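Local coordinates for protein esterase (Rhizomucor miehei, PDB 4WY5) that probably hydrolyses carboxylic ester bonds as a carboxylesterase of the alpha/beta hydrolase fold, at residues A[79-84]-A[317-322]; A[174-179]-A[234-239]; A[264-269]-A[284-289]; A[292-297]-A[305-310]. One frame throughout, in Å; residues are numbered along the deposited sequence.

Contacts 1 and 3 each join a helix to the central sheet, contact 4 packs the loop of the probable catalytic histidine on helix 302-319, and contact 2 is a surface ion pair. Contacts 1 and 4 share that helix: its first half packs on the loop carrying His-292 in contact 4, its end on strand 80-86 in contact 1, centres about 21 Å apart. Contacts 3 and 4 meet directly, Leu-264 CD1 lying 3.5 Å from His-292 CE1, and both reach the second subunit. His-292 bonds to Ser-161 and Asp-262, consistent with a catalytic triad. The sulfate belongs to contact 3, at the subunit interface. Contact 2 lies about 28 Å from contact 4, centre to centre.

Contact 1. Residues A[79-84]-A[317-322]; sequences ILPVLI and DIYAKY
Pro-81 points its CB at one face of the Tyr-319 ring, over the centre, and this CH-pi contact is the main apolar element joining the strand to the end of the helix. Pro-81 CB sits 3.6 Å from the centroid of the Tyr-319 ring and only 2° off its normal, so it meets all six ring carbons at similar range. Pro-81 CG extends the cover toward one side, reaching Tyr-319 CD2 at 3.9 Å. The phenol is sent across to the strand because Tyr-319 CG stands anti to its own carbonyl carbon (chi1 -73°).

The strand concerned, 80-86, is an inner parallel strand of the alpha/beta hydrolase sheet, and helix 302-319 is the last helix of the chain, packed over one face of that sheet. Val-113 and Ala-156 pair with the strand through backbone bonds, from the neighbouring strands 113-117 and 155-160.

The polar component is a single weak hydrogen bond, from Tyr-319 OH to Val-82 O at 2.8 Å. It ties the hydroxyl only weakly to the strand backbone, while Leu-83 CB approaches the same hydroxyl, Tyr-319 OH, at 3.9 Å. Ala-156 and Val-112 also touch the Tyr-319 side chain.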
loop_
_atom_site.group_PDB
_atom_site.type_symbol
_atom_site.label_atom_id
_atom_site.label_comp_id
_atom_site.label_asym_id
_atom_site.label_seq_id
_atom_site.Cartn_x
_atom_site.Cartn_y
_atom_site.Cartn_z
ATOM N N ILE A 79 27.346 -11.063 4.969
ATOM C CA ILE A 79 26.920 -11.118 3.572
ATOM C C ILE A 79 25.456 -10.691 3.427
ATOM O O ILE A 79 24.562 -11.270 4.046
ATOM C CB ILE A 79 27.100 -12.530 2.992
ATOM C CG1 ILE A 79 28.571 -12.945 3.082
ATOM C CG2 ILE A 79 26.623 -12.584 1.548
ATOM C CD1 ILE A 79 28.836 -14.325 2.516
ATOM N N LEU A 80 25.218 -9.664 2.620
ATOM C CA LEU A 80 23.891 -9.052 2.510
ATOM C C LEU A 80 23.266 -9.202 1.130
ATOM O O LEU A 80 23.969 -9.387 0.135
ATOM C CB LEU A 80 23.982 -7.561 2.841
ATOM C CG LEU A 80 23.684 -7.096 4.269
ATOM C CD1 LEU A 80 24.348 -8.004 5.284
ATOM C CD2 LEU A 80 24.172 -5.654 4.442
ATOM N N PRO A 81 21.931 -9.106 1.062
ATOM C CA PRO A 81 21.286 -8.929 -0.246
ATOM C C PRO A 81 21.597 -7.538 -0.826
ATOM O O PRO A 81 22.099 -6.670 -0.106
ATOM C CB PRO A 81 19.793 -9.102 0.063
ATOM C CG PRO A 81 19.670 -8.945 1.567
ATOM C CD PRO A 81 20.972 -9.393 2.144
ATOM N N VAL A 82 21.334 -7.335 -2.117
ATOM C CA VAL A 82 21.744 -6.098 -2.793
ATOM C C VAL A 82 20.563 -5.390 -3.497
ATOM O O VAL A 82 19.654 -6.042 -4.042
ATOM C CB VAL A 82 22.904 -6.381 -3.807
ATOM C CG1 VAL A 82 22.482 -7.380 -4.893
ATOM C CG2 VAL A 82 23.447 -5.094 -4.414
ATOM N N LEU A 83 20.551 -4.053 -3.409
ATOM C CA LEU A 83 19.525 -3.206 -4.032
ATOM C C LEU A 83 20.127 -2.211 -5.028
ATOM O O LEU A 83 20.941 -1.370 -4.643
ATOM C CB LEU A 83 18.748 -2.437 -2.950
ATOM C CG LEU A 83 17.718 -1.390 -3.394
ATOM C CD1 LEU A 83 16.590 -2.042 -4.210
ATOM C CD2 LEU A 83 17.156 -0.623 -2.196
ATOM N N ILE A 84 19.725 -2.292 -6.296
ATOM C CA ILE A 84 20.162 -1.332 -7.316
ATOM C C ILE A 84 19.236 -0.119 -7.284
ATOM O O ILE A 84 18.050 -0.261 -7.603
ATOM C CB ILE A 84 20.118 -1.952 -8.737
ATOM C CG1 ILE A 84 20.848 -3.299 -8.769
ATOM C CG2 ILE A 84 20.695 -0.991 -9.759
ATOM C CD1 ILE A 84 22.343 -3.182 -8.491
ATOM N N ASP A 317 10.348 -9.855 1.878
ATOM C CA ASP A 317 9.554 -11.011 1.432
ATOM C C ASP A 317 10.202 -11.714 0.228
ATOM O O ASP A 317 10.263 -12.946 0.171
ATOM C CB ASP A 317 8.123 -10.564 1.090
ATOM C CG ASP A 317 7.209 -11.727 0.699
ATOM O OD1 ASP A 317 6.498 -12.278 1.573
ATOM O OD2 ASP A 317 7.188 -12.079 -0.503
ATOM N N ILE A 318 10.657 -10.921 -0.741
ATOM C CA ILE A 318 11.316 -11.434 -1.949
ATOM C C ILE A 318 12.682 -12.078 -1.652
ATOM O O ILE A 318 12.998 -13.172 -2.139
ATOM C CB ILE A 318 11.515 -10.305 -2.985
ATOM C CG1 ILE A 318 10.165 -9.849 -3.536
ATOM C CG2 ILE A 318 12.378 -10.787 -4.144
ATOM C CD1 ILE A 318 9.424 -10.921 -4.339
ATOM N N TYR A 319 13.493 -11.373 -0.871
ATOM C CA TYR A 319 14.842 -11.817 -0.540
ATOM C C TYR A 319 14.843 -13.155 0.237
ATOM O O TYR A 319 15.748 -13.976 0.085
ATOM C CB TYR A 319 15.568 -10.742 0.284
ATOM C CG TYR A 319 16.023 -9.485 -0.457
ATOM C CD1 TYR A 319 16.446 -9.529 -1.787
ATOM C CD2 TYR A 319 16.081 -8.257 0.211
ATOM C CE1 TYR A 319 16.891 -8.357 -2.452
ATOM C CE2 TYR A 319 16.520 -7.103 -0.425
ATOM C CZ TYR A 319 16.922 -7.154 -1.752
ATOM O OH TYR A 319 17.358 -5.998 -2.357
ATOM N N ALA A 320 13.826 -13.371 1.069
ATOM C CA ALA A 320 13.785 -14.561 1.920
ATOM C C ALA A 320 13.677 -15.862 1.097
ATOM O O ALA A 320 14.035 -16.935 1.596
ATOM C CB ALA A 320 12.642 -14.462 2.916
ATOM N N LYS A 321 13.193 -15.768 -0.150
ATOM C CA LYS A 321 13.107 -16.937 -1.047
ATOM C C LYS A 321 14.470 -17.384 -1.590
ATOM O O LYS A 321 14.550 -18.412 -2.266
ATOM C CB LYS A 321 12.228 -16.645 -2.273
ATOM C CG LYS A 321 10.889 -15.965 -2.061
ATOM C CD LYS A 321 10.408 -15.431 -3.424
ATOM C CE LYS A 321 8.894 -15.302 -3.500
ATOM N NZ LYS A 321 8.205 -16.617 -3.316
ATOM N N TYR A 322 15.528 -16.628 -1.291
ATOM C CA TYR A 322 16.839 -16.853 -1.904
ATOM C C TYR A 322 17.929 -16.994 -0.862
ATOM O O TYR A 322 19.104 -16.808 -1.168
ATOM C CB TYR A 322 17.202 -15.705 -2.866
ATOM C CG TYR A 322 16.298 -15.661 -4.065
ATOM C CD1 TYR A 322 16.391 -16.623 -5.063
ATOM C CD2 TYR A 322 15.311 -14.689 -4.176
ATOM C CE1 TYR A 322 15.536 -16.606 -6.158
ATOM C CE2 TYR A 322 14.443 -14.664 -5.264
ATOM C CZ TYR A 322 14.562 -15.625 -6.251
ATOM O OH TYR A 322 13.713 -15.606 -7.333
#

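Contact 2. Residues A[174-179]-A[234-239]; sequences AKEKGL and NDKLAT
Glu-176 and Lys-236 reach for each other from opposite directions and meet in a salt bridge, with Lys-236 NZ 3.3 Å from Glu-176 OE2. The hydrogen bond within this ion pair is weak, and the second oxygen, Glu-176 OE1, stays 4.1 Å from Lys-236 NZ, so the ammonium favours one oxygen of the carboxylate. Glu-176 is extended beyond CG, whereas Lys-236 is bent at chi2 (-82°), which turns its chain toward the glutamate. Leu-237 makes only a marginal approach to the carboxylate, its methyl CD1 lying 4.5 Å from Glu-176 OE1.

Within each segment the polar backbone atoms are bonded locally. In 234-239, Asp-235 OD1 accepts from Leu-237 N at 3.3 Å, an Asx turn in which the N-H comes from above the carboxylate plane. Asp-235 O takes two further donors, the amides of Ala-238 and Thr-239. In 174-179 the helix closes with a Schellman motif: Leu-179 N returns to Ala-174 O at 2.9 Å, Gly-178 N bonds to Lys-175 O, and Gly-178 adopts positive phi. Lys-175 NZ is satisfied by the carbonyls of Asp-247 and Glu-249.

The ion pair thus bridges, at the protein surface, the C-terminal end of helix 162-176 and the loop between helices 230-233 and 245-248, while Lys-177 and Leu-179 pack on helix 129-143.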
loop_
_atom_site.group_PDB
_atom_site.type_symbol
_atom_site.label_atom_id
_atom_site.label_comp_id
_atom_site.label_asym_id
_atom_site.label_seq_id
_atom_site.Cartn_x
_atom_site.Cartn_y
_atom_site.Cartn_z
ATOM N N ALA A 174 17.474 -6.379 -20.071
ATOM C CA ALA A 174 18.278 -7.491 -19.551
ATOM C C ALA A 174 17.743 -8.834 -20.043
ATOM O O ALA A 174 18.507 -9.776 -20.283
ATOM C CB ALA A 174 18.318 -7.463 -18.026
ATOM N N LYS A 175 16.423 -8.926 -20.160
ATOM C CA LYS A 175 15.783 -10.133 -20.671
ATOM C C LYS A 175 16.116 -10.391 -22.147
ATOM O O LYS A 175 16.288 -11.543 -22.557
ATOM C CB LYS A 175 14.263 -10.052 -20.488
ATOM C CG LYS A 175 13.519 -11.300 -20.943
ATOM C CD LYS A 175 12.016 -11.075 -20.923
ATOM C CE LYS A 175 11.579 -10.250 -22.122
ATOM N NZ LYS A 175 10.109 -10.321 -22.362
ATOM N N GLU A 176 16.197 -9.319 -22.932
ATOM C CA GLU A 176 16.462 -9.426 -24.373
ATOM C C GLU A 176 17.929 -9.789 -24.650
ATOM O O GLU A 176 18.280 -10.200 -25.763
ATOM C CB GLU A 176 16.097 -8.110 -25.093
ATOM C CG GLU A 176 14.618 -7.741 -25.003
ATOM C CD GLU A 176 14.235 -6.522 -25.830
ATOM O OE1 GLU A 176 15.105 -5.664 -26.105
ATOM O OE2 GLU A 176 13.041 -6.407 -26.183
ATOM N N LYS A 177 18.765 -9.646 -23.621
ATOM C CA LYS A 177 20.199 -9.964 -23.681
ATOM C C LYS A 177 20.524 -11.369 -23.181
ATOM O O LYS A 177 21.683 -11.783 -23.196
ATOM C CB LYS A 177 21.002 -8.951 -22.853
ATOM C CG LYS A 177 21.160 -7.589 -23.505
ATOM C CD LYS A 177 22.340 -7.595 -24.466
ATOM C CE LYS A 177 22.607 -6.208 -25.027
ATOM N NZ LYS A 177 23.797 -6.191 -25.931
ATOM N N GLY A 178 19.513 -12.096 -22.723
ATOM C CA GLY A 178 19.726 -13.431 -22.200
ATOM C C GLY A 178 20.016 -13.483 -20.709
ATOM O O GLY A 178 20.516 -14.486 -20.206
ATOM N N LEU A 179 19.697 -12.409 -19.995
ATOM C CA LEU A 179 19.917 -12.353 -18.552
ATOM C C LEU A 179 18.590 -12.295 -17.797
ATOM O O LEU A 179 18.400 -11.412 -16.966
ATOM C CB LEU A 179 20.753 -11.126 -18.187
ATOM C CG LEU A 179 22.048 -11.283 -17.394
ATOM C CD1 LEU A 179 22.194 -10.129 -16.419
ATOM C CD2 LEU A 179 22.089 -12.611 -16.672
ATOM N N ASN A 234 9.048 5.314 -31.658
ATOM C CA ASN A 234 8.343 4.027 -31.684
ATOM C C ASN A 234 9.120 2.896 -30.983
ATOM O O ASN A 234 9.186 1.776 -31.490
ATOM C CB ASN A 234 8.039 3.628 -33.138
ATOM C CG ASN A 234 6.878 2.652 -33.254
ATOM O OD1 ASN A 234 5.919 2.713 -32.477
ATOM N ND2 ASN A 234 6.959 1.743 -34.230
ATOM N N ASP A 235 9.676 3.192 -29.808
ATOM C CA ASP A 235 10.536 2.253 -29.069
ATOM C C ASP A 235 10.041 2.084 -27.619
ATOM O O ASP A 235 10.078 3.050 -26.845
ATOM C CB ASP A 235 11.984 2.777 -29.090
ATOM C CG ASP A 235 13.020 1.733 -28.684
ATOM O OD1 ASP A 235 12.663 0.757 -27.980
ATOM O OD2 ASP A 235 14.208 1.907 -29.061
ATOM N N LYS A 236 9.622 0.866 -27.245
ATOM C CA LYS A 236 9.029 0.625 -25.919
ATOM C C LYS A 236 10.006 0.896 -24.763
ATOM O O LYS A 236 9.575 1.232 -23.656
ATOM C CB LYS A 236 8.466 -0.799 -25.769
ATOM C CG LYS A 236 9.461 -1.921 -25.522
ATOM C CD LYS A 236 10.103 -2.403 -26.799
ATOM C CE LYS A 236 11.248 -3.356 -26.518
ATOM N NZ LYS A 236 11.938 -3.702 -27.782
ATOM N N LEU A 237 11.308 0.759 -25.010
ATOM C CA LEU A 237 12.284 1.032 -23.969
ATOM C C LEU A 237 12.334 2.533 -23.669
ATOM O O LEU A 237 12.725 2.951 -22.575
ATOM C CB LEU A 237 13.667 0.529 -24.375
ATOM C CG LEU A 237 13.837 -0.981 -24.599
ATOM C CD1 LEU A 237 15.258 -1.299 -25.086
ATOM C CD2 LEU A 237 13.500 -1.779 -23.336
ATOM N N ALA A 238 11.894 3.338 -24.629
ATOM C CA ALA A 238 11.771 4.779 -24.414
ATOM C C ALA A 238 10.417 5.113 -23.797
ATOM O O ALA A 238 10.333 5.830 -22.789
ATOM C CB ALA A 238 11.935 5.538 -25.722
ATOM N N THR A 239 9.361 4.584 -24.405
ATOM C CA THR A 239 8.014 4.828 -23.918
ATOM C C THR A 239 7.328 3.484 -23.655
ATOM O O THR A 239 6.737 2.877 -24.560
ATOM C CB THR A 239 7.189 5.689 -24.927
ATOM O OG1 THR A 239 7.205 5.081 -26.224
ATOM C CG2 THR A 239 7.760 7.115 -25.020
#

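Contact 3. Residues A[264-269]-A[284-289]; sequences LRDEGE and AVRVLG. With SO4 (sulfate ion), chain C.
Arg-265 and Arg-286 both leave the backbone with CG anti to N (chi1 -178° and 179°) and then bend at chi3 in opposite senses, which lays one guanidinium on the other. Their planes are 13° apart and their centres 3.6 Å apart, with Arg-265 NE over the face of Arg-286. The carboxylates of Asp-266 and Glu-269 and the sulfate probably offset the two positive charges.

Glu-269, extended beyond CG, grips Arg-286 side-on. Arg-286 NE donates to the syn lone pair of Glu-269 OE2 at 2.7 Å, almost in the guanidinium plane, and Arg-286 NH2 donates to Glu-269 OE1 at 3.1 Å. This two-nitrogen clasp should fix the rotation of the guanidinium. Within the helix, Arg-265 NE bonds to Asp-266 OD1 at 3.0 Å; Arg-265 NH1 reaches back to the carbonyl of Glu-260, just after strand 254-259.

Arg-265, Asp-266, Glu-269 and Arg-286 form a salt-bridge network between helix 265-277 and strand 282-287, the last two elements of a beta-alpha-beta unit of the alpha/beta hydrolase fold, although Asp-266 OD1 makes only a long charge contact, 4.0 Å to Arg-286 NH2 and well out of the guanidinium plane. The segment axes run nearly antiparallel, 10.0 Å apart. Strand 282-287 is the edge of the sheet within this chain and pairs antiparallel with a strand of the second subunit.

A sulfate ion, probably from the crystallisation liquor, receives a straight bond from Arg-286 NH1 to its O1 at 2.9 Å. Arg-286 NH1 of the second subunit binds the same ion, so the anion is shared across the dimer interface.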
loop_
_atom_site.group_PDB
_atom_site.type_symbol
_atom_site.label_atom_id
_atom_site.label_comp_id
_atom_site.label_asym_id
_atom_site.label_seq_id
_atom_site.Cartn_x
_atom_site.Cartn_y
_atom_site.Cartn_z
ATOM N N LEU A 264 0.913 11.899 -14.249
ATOM C CA LEU A 264 1.371 10.561 -14.667
ATOM C C LEU A 264 0.592 9.405 -14.018
ATOM O O LEU A 264 0.922 8.229 -14.230
ATOM C CB LEU A 264 2.860 10.391 -14.344
ATOM C CG LEU A 264 3.876 11.382 -14.938
ATOM C CD1 LEU A 264 5.283 11.077 -14.421
ATOM C CD2 LEU A 264 3.844 11.332 -16.466
ATOM N N ARG A 265 -0.449 9.731 -13.253
ATOM C CA ARG A 265 -1.142 8.723 -12.446
ATOM C C ARG A 265 -1.732 7.571 -13.252
ATOM O O ARG A 265 -1.411 6.394 -13.012
ATOM C CB ARG A 265 -2.258 9.391 -11.640
ATOM C CG ARG A 265 -3.024 8.474 -10.720
ATOM C CD ARG A 265 -4.171 9.231 -10.068
ATOM N NE ARG A 265 -5.333 9.323 -10.947
ATOM C CZ ARG A 265 -6.379 10.119 -10.724
ATOM N NH1 ARG A 265 -6.402 10.909 -9.659
ATOM N NH2 ARG A 265 -7.404 10.125 -11.571
ATOM N N ASP A 266 -2.556 7.927 -14.235
ATOM C CA ASP A 266 -3.367 6.958 -14.947
ATOM C C ASP A 266 -2.517 6.108 -15.888
ATOM O O ASP A 266 -2.827 4.944 -16.134
ATOM C CB ASP A 266 -4.472 7.668 -15.759
ATOM C CG ASP A 266 -5.515 8.365 -14.889
ATOM O OD1 ASP A 266 -5.510 8.170 -13.658
ATOM O OD2 ASP A 266 -6.355 9.112 -15.447
ATOM N N GLU A 267 -1.450 6.688 -16.433
ATOM C CA GLU A 267 -0.591 5.916 -17.319
ATOM C C GLU A 267 0.262 4.964 -16.497
ATOM O O GLU A 267 0.644 3.885 -16.971
ATOM C CB GLU A 267 0.277 6.834 -18.188
ATOM C CG GLU A 267 1.450 7.498 -17.489
ATOM C CD GLU A 267 2.041 8.609 -18.347
ATOM O OE1 GLU A 267 1.276 9.547 -18.669
ATOM O OE2 GLU A 267 3.247 8.544 -18.716
ATOM N N GLY A 268 0.537 5.341 -15.253
ATOM C CA GLY A 268 1.180 4.423 -14.347
ATOM C C GLY A 268 0.266 3.247 -14.040
ATOM O O GLY A 268 0.711 2.096 -14.038
ATOM N N GLU A 269 -1.015 3.519 -13.796
ATOM C CA GLU A 269 -1.933 2.438 -13.436
ATOM C C GLU A 269 -2.198 1.557 -14.665
ATOM O O GLU A 269 -2.413 0.352 -14.540
ATOM C CB GLU A 269 -3.254 2.996 -12.854
ATOM C CG GLU A 269 -3.061 3.862 -11.595
ATOM C CD GLU A 269 -4.355 4.317 -10.924
ATOM O OE1 GLU A 269 -5.470 3.972 -11.397
ATOM O OE2 GLU A 269 -4.257 5.051 -9.904
ATOM N N ALA A 284 -0.097 -3.259 -7.007
ATOM C CA ALA A 284 -0.152 -1.857 -7.402
ATOM C C ALA A 284 -1.166 -1.114 -6.541
ATOM O O ALA A 284 -2.251 -1.642 -6.285
ATOM C CB ALA A 284 -0.523 -1.741 -8.893
ATOM N N VAL A 285 -0.806 0.084 -6.068
ATOM C CA VAL A 285 -1.694 0.923 -5.249
ATOM C C VAL A 285 -1.655 2.395 -5.676
ATOM O O VAL A 285 -0.604 2.882 -6.124
ATOM C CB VAL A 285 -1.334 0.867 -3.720
ATOM C CG1 VAL A 285 -1.635 -0.496 -3.128
ATOM C CG2 VAL A 285 0.129 1.251 -3.472
ATOM N N ARG A 286 -2.794 3.085 -5.537
ATOM C CA ARG A 286 -2.874 4.548 -5.660
ATOM C C ARG A 286 -2.822 5.168 -4.258
ATOM O O ARG A 286 -3.649 4.822 -3.395
ATOM C CB ARG A 286 -4.161 5.004 -6.382
ATOM C CG ARG A 286 -4.300 6.541 -6.524
ATOM C CD ARG A 286 -5.689 6.990 -7.033
ATOM N NE ARG A 286 -5.909 6.556 -8.409
ATOM C CZ ARG A 286 -6.946 6.892 -9.167
ATOM N NH1 ARG A 286 -7.900 7.688 -8.696
ATOM N NH2 ARG A 286 -7.014 6.437 -10.416
ATOM N N VAL A 287 -1.866 6.076 -4.027
ATOM C CA VAL A 287 -1.697 6.698 -2.688
ATOM C C VAL A 287 -2.512 7.989 -2.544
ATOM O O VAL A 287 -2.277 8.966 -3.267
ATOM C CB VAL A 287 -0.230 7.050 -2.400
ATOM C CG1 VAL A 287 -0.066 7.543 -0.944
ATOM C CG2 VAL A 287 0.665 5.858 -2.691
ATOM N N LEU A 288 -3.453 7.999 -1.605
ATOM C CA LEU A 288 -4.347 9.148 -1.418
ATOM C C LEU A 288 -3.686 10.338 -0.714
ATOM O O LEU A 288 -2.960 10.175 0.272
ATOM C CB LEU A 288 -5.590 8.727 -0.626
ATOM C CG LEU A 288 -6.851 8.234 -1.366
ATOM C CD1 LEU A 288 -6.563 7.350 -2.559
ATOM C CD2 LEU A 288 -7.778 7.504 -0.412
ATOM N N GLY A 289 -3.958 11.537 -1.225
ATOM C CA GLY A 289 -3.445 12.775 -0.655
ATOM C C GLY A 289 -2.064 13.214 -1.132
ATOM O O GLY A 289 -1.552 14.246 -0.673
HETATM S S SO4 C . -11.270 7.885 -10.598
HETATM O O1 SO4 C . -10.090 8.695 -10.268
HETATM O O2 SO4 C . -10.826 6.601 -11.167
HETATM O O3 SO4 C . -12.011 7.666 -9.352
HETATM O O4 SO4 C . -12.125 8.597 -11.562
#

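Contact 4. Residues A[292-297]-A[305-310]; sequences HGFITV and RFTINT
Phe-294 and Thr-307 meet with the ring edge turned to the threonine hydroxyl. Two residues earlier, His-292 bonds through ND1 to Asp-262 and through NE2 to Ser-161, as in the Ser-His-Asp triad of alpha/beta hydrolases, so this loop carries the probable catalytic histidine. At Gly-293 the carbonyl accepts both Thr-296 N and Thr-296 OG1, the latter at 3.0 Å and in the carbonyl plane, which closes the short 3-10 turn.

From that turn Phe-294 places CE1 3.4 Å from Thr-307 OG1, near the plane of the ring. Ile-295 follows, its CD1 reaching Thr-307 CG2 at 4.0 Å and Ile-308 CD1 at 4.2 Å. Its backbone N bonds to the hydroxyl of Tyr-190, whose ring also meets that of Phe-294.

Thr-307 OG1 is hydrogen-bonded to the carbonyl of Gln-303, one turn back in helix 302-319, so its polar need is met within the helix. The ring edge therefore meets a hydroxyl that is already engaged, and the rest is methyl packing of Ile-295 on Thr-307 and Ile-308; across this buried interface the contact relies on van der Waals fit.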
loop_
_atom_site.group_PDB
_atom_site.type_symbol
_atom_site.label_atom_id
_atom_site.label_comp_id
_atom_site.label_asym_id
_atom_site.label_seq_id
_atom_site.Cartn_x
_atom_site.Cartn_y
_atom_site.Cartn_z
ATOM N N HIS A 292 3.084 14.178 -7.139
ATOM C CA HIS A 292 4.284 13.622 -7.776
ATOM C C HIS A 292 5.582 13.986 -7.032
ATOM O O HIS A 292 5.725 15.097 -6.519
ATOM C CB HIS A 292 4.371 14.100 -9.238
ATOM C CG HIS A 292 5.475 13.457 -10.018
ATOM N ND1 HIS A 292 5.353 12.210 -10.588
ATOM C CD2 HIS A 292 6.728 13.885 -10.305
ATOM C CE1 HIS A 292 6.483 11.897 -11.207
ATOM N NE2 HIS A 292 7.327 12.898 -11.055
ATOM N N GLY A 293 6.510 13.031 -6.955
ATOM C CA GLY A 293 7.833 13.233 -6.369
ATOM C C GLY A 293 7.953 13.155 -4.845
ATOM O O GLY A 293 9.039 13.434 -4.299
ATOM N N PHE A 294 6.902 12.701 -4.154
ATOM C CA PHE A 294 6.833 12.911 -2.700
ATOM C C PHE A 294 7.902 12.170 -1.906
ATOM O O PHE A 294 8.180 12.532 -0.773
ATOM C CB PHE A 294 5.433 12.552 -2.152
ATOM C CG PHE A 294 5.089 11.072 -2.196
ATOM C CD1 PHE A 294 5.336 10.237 -1.092
ATOM C CD2 PHE A 294 4.459 10.524 -3.317
ATOM C CE1 PHE A 294 4.980 8.861 -1.126
ATOM C CE2 PHE A 294 4.107 9.165 -3.372
ATOM C CZ PHE A 294 4.363 8.331 -2.273
ATOM N N ILE A 295 8.552 11.188 -2.503
ATOM C CA ILE A 295 9.527 10.416 -1.750
ATOM C C ILE A 295 10.759 11.253 -1.392
ATOM O O ILE A 295 11.449 10.925 -0.419
ATOM C CB ILE A 295 9.962 9.121 -2.524
ATOM C CG1 ILE A 295 10.318 7.995 -1.549
ATOM C CG2 ILE A 295 11.145 9.367 -3.432
ATOM C CD1 ILE A 295 9.123 7.454 -0.772
ATOM N N THR A 296 11.011 12.350 -2.114
ATOM C CA THR A 296 12.163 13.225 -1.804
ATOM C C THR A 296 11.807 14.503 -1.020
ATOM O O THR A 296 12.641 15.391 -0.891
ATOM C CB THR A 296 12.933 13.671 -3.078
ATOM O OG1 THR A 296 12.001 14.081 -4.085
ATOM C CG2 THR A 296 13.823 12.552 -3.624
ATOM N N VAL A 297 10.585 14.588 -0.498
ATOM C CA VAL A 297 10.167 15.719 0.342
ATOM C C VAL A 297 10.628 15.534 1.794
ATOM O O VAL A 297 10.260 14.559 2.460
ATOM C CB VAL A 297 8.628 15.916 0.288
ATOM C CG1 VAL A 297 8.140 16.878 1.376
ATOM C CG2 VAL A 297 8.227 16.403 -1.093
ATOM N N ARG A 305 6.084 7.799 5.301
ATOM C CA ARG A 305 6.357 6.687 6.222
ATOM C C ARG A 305 5.744 5.346 5.721
ATOM O O ARG A 305 6.413 4.315 5.697
ATOM C CB ARG A 305 5.830 7.056 7.622
ATOM C CG ARG A 305 6.208 6.117 8.760
ATOM C CD ARG A 305 5.805 6.683 10.148
ATOM N NE ARG A 305 4.378 7.019 10.260
ATOM C CZ ARG A 305 3.880 8.263 10.290
ATOM N NH1 ARG A 305 4.691 9.320 10.237
ATOM N NH2 ARG A 305 2.565 8.456 10.390
ATOM N N PHE A 306 4.487 5.374 5.293
ATOM C CA PHE A 306 3.825 4.185 4.737
ATOM C C PHE A 306 4.637 3.622 3.565
ATOM O O PHE A 306 4.904 2.433 3.494
ATOM C CB PHE A 306 2.389 4.533 4.284
ATOM C CG PHE A 306 1.748 3.489 3.386
ATOM C CD1 PHE A 306 1.060 2.391 3.922
ATOM C CD2 PHE A 306 1.831 3.602 2.005
ATOM C CE1 PHE A 306 0.469 1.425 3.089
ATOM C CE2 PHE A 306 1.254 2.643 1.162
ATOM C CZ PHE A 306 0.570 1.548 1.707
ATOM N N THR A 307 5.080 4.492 2.668
ATOM C CA THR A 307 5.686 4.015 1.430
ATOM C C THR A 307 7.049 3.394 1.706
ATOM O O THR A 307 7.364 2.326 1.167
ATOM C CB THR A 307 5.805 5.147 0.388
ATOM O OG1 THR A 307 4.507 5.728 0.174
ATOM C CG2 THR A 307 6.346 4.606 -0.922
ATOM N N ILE A 308 7.841 4.017 2.580
ATOM C CA ILE A 308 9.126 3.411 2.971
ATOM C C ILE A 308 8.924 2.037 3.645
ATOM O O ILE A 308 9.490 1.041 3.195
ATOM C CB ILE A 308 9.926 4.333 3.921
ATOM C CG1 ILE A 308 10.439 5.565 3.160
ATOM C CG2 ILE A 308 11.110 3.580 4.519
ATOM C CD1 ILE A 308 11.394 5.224 2.007
ATOM N N ASN A 309 8.081 1.966 4.677
ATOM C CA ASN A 309 7.838 0.694 5.366
ATOM C C ASN A 309 7.287 -0.413 4.456
ATOM O O ASN A 309 7.635 -1.583 4.613
ATOM C CB ASN A 309 6.859 0.883 6.537
ATOM C CG ASN A 309 7.459 1.679 7.682
ATOM O OD1 ASN A 309 8.663 1.933 7.711
ATOM N ND2 ASN A 309 6.621 2.039 8.665
ATOM N N THR A 310 6.437 -0.037 3.504
ATOM C CA THR A 310 5.774 -1.001 2.627
ATOM C C THR A 310 6.753 -1.596 1.592
ATOM O O THR A 310 6.707 -2.793 1.301
ATOM C CB THR A 310 4.560 -0.333 1.925
ATOM O OG1 THR A 310 3.622 0.113 2.920
ATOM C CG2 THR A 310 3.864 -1.300 0.983
#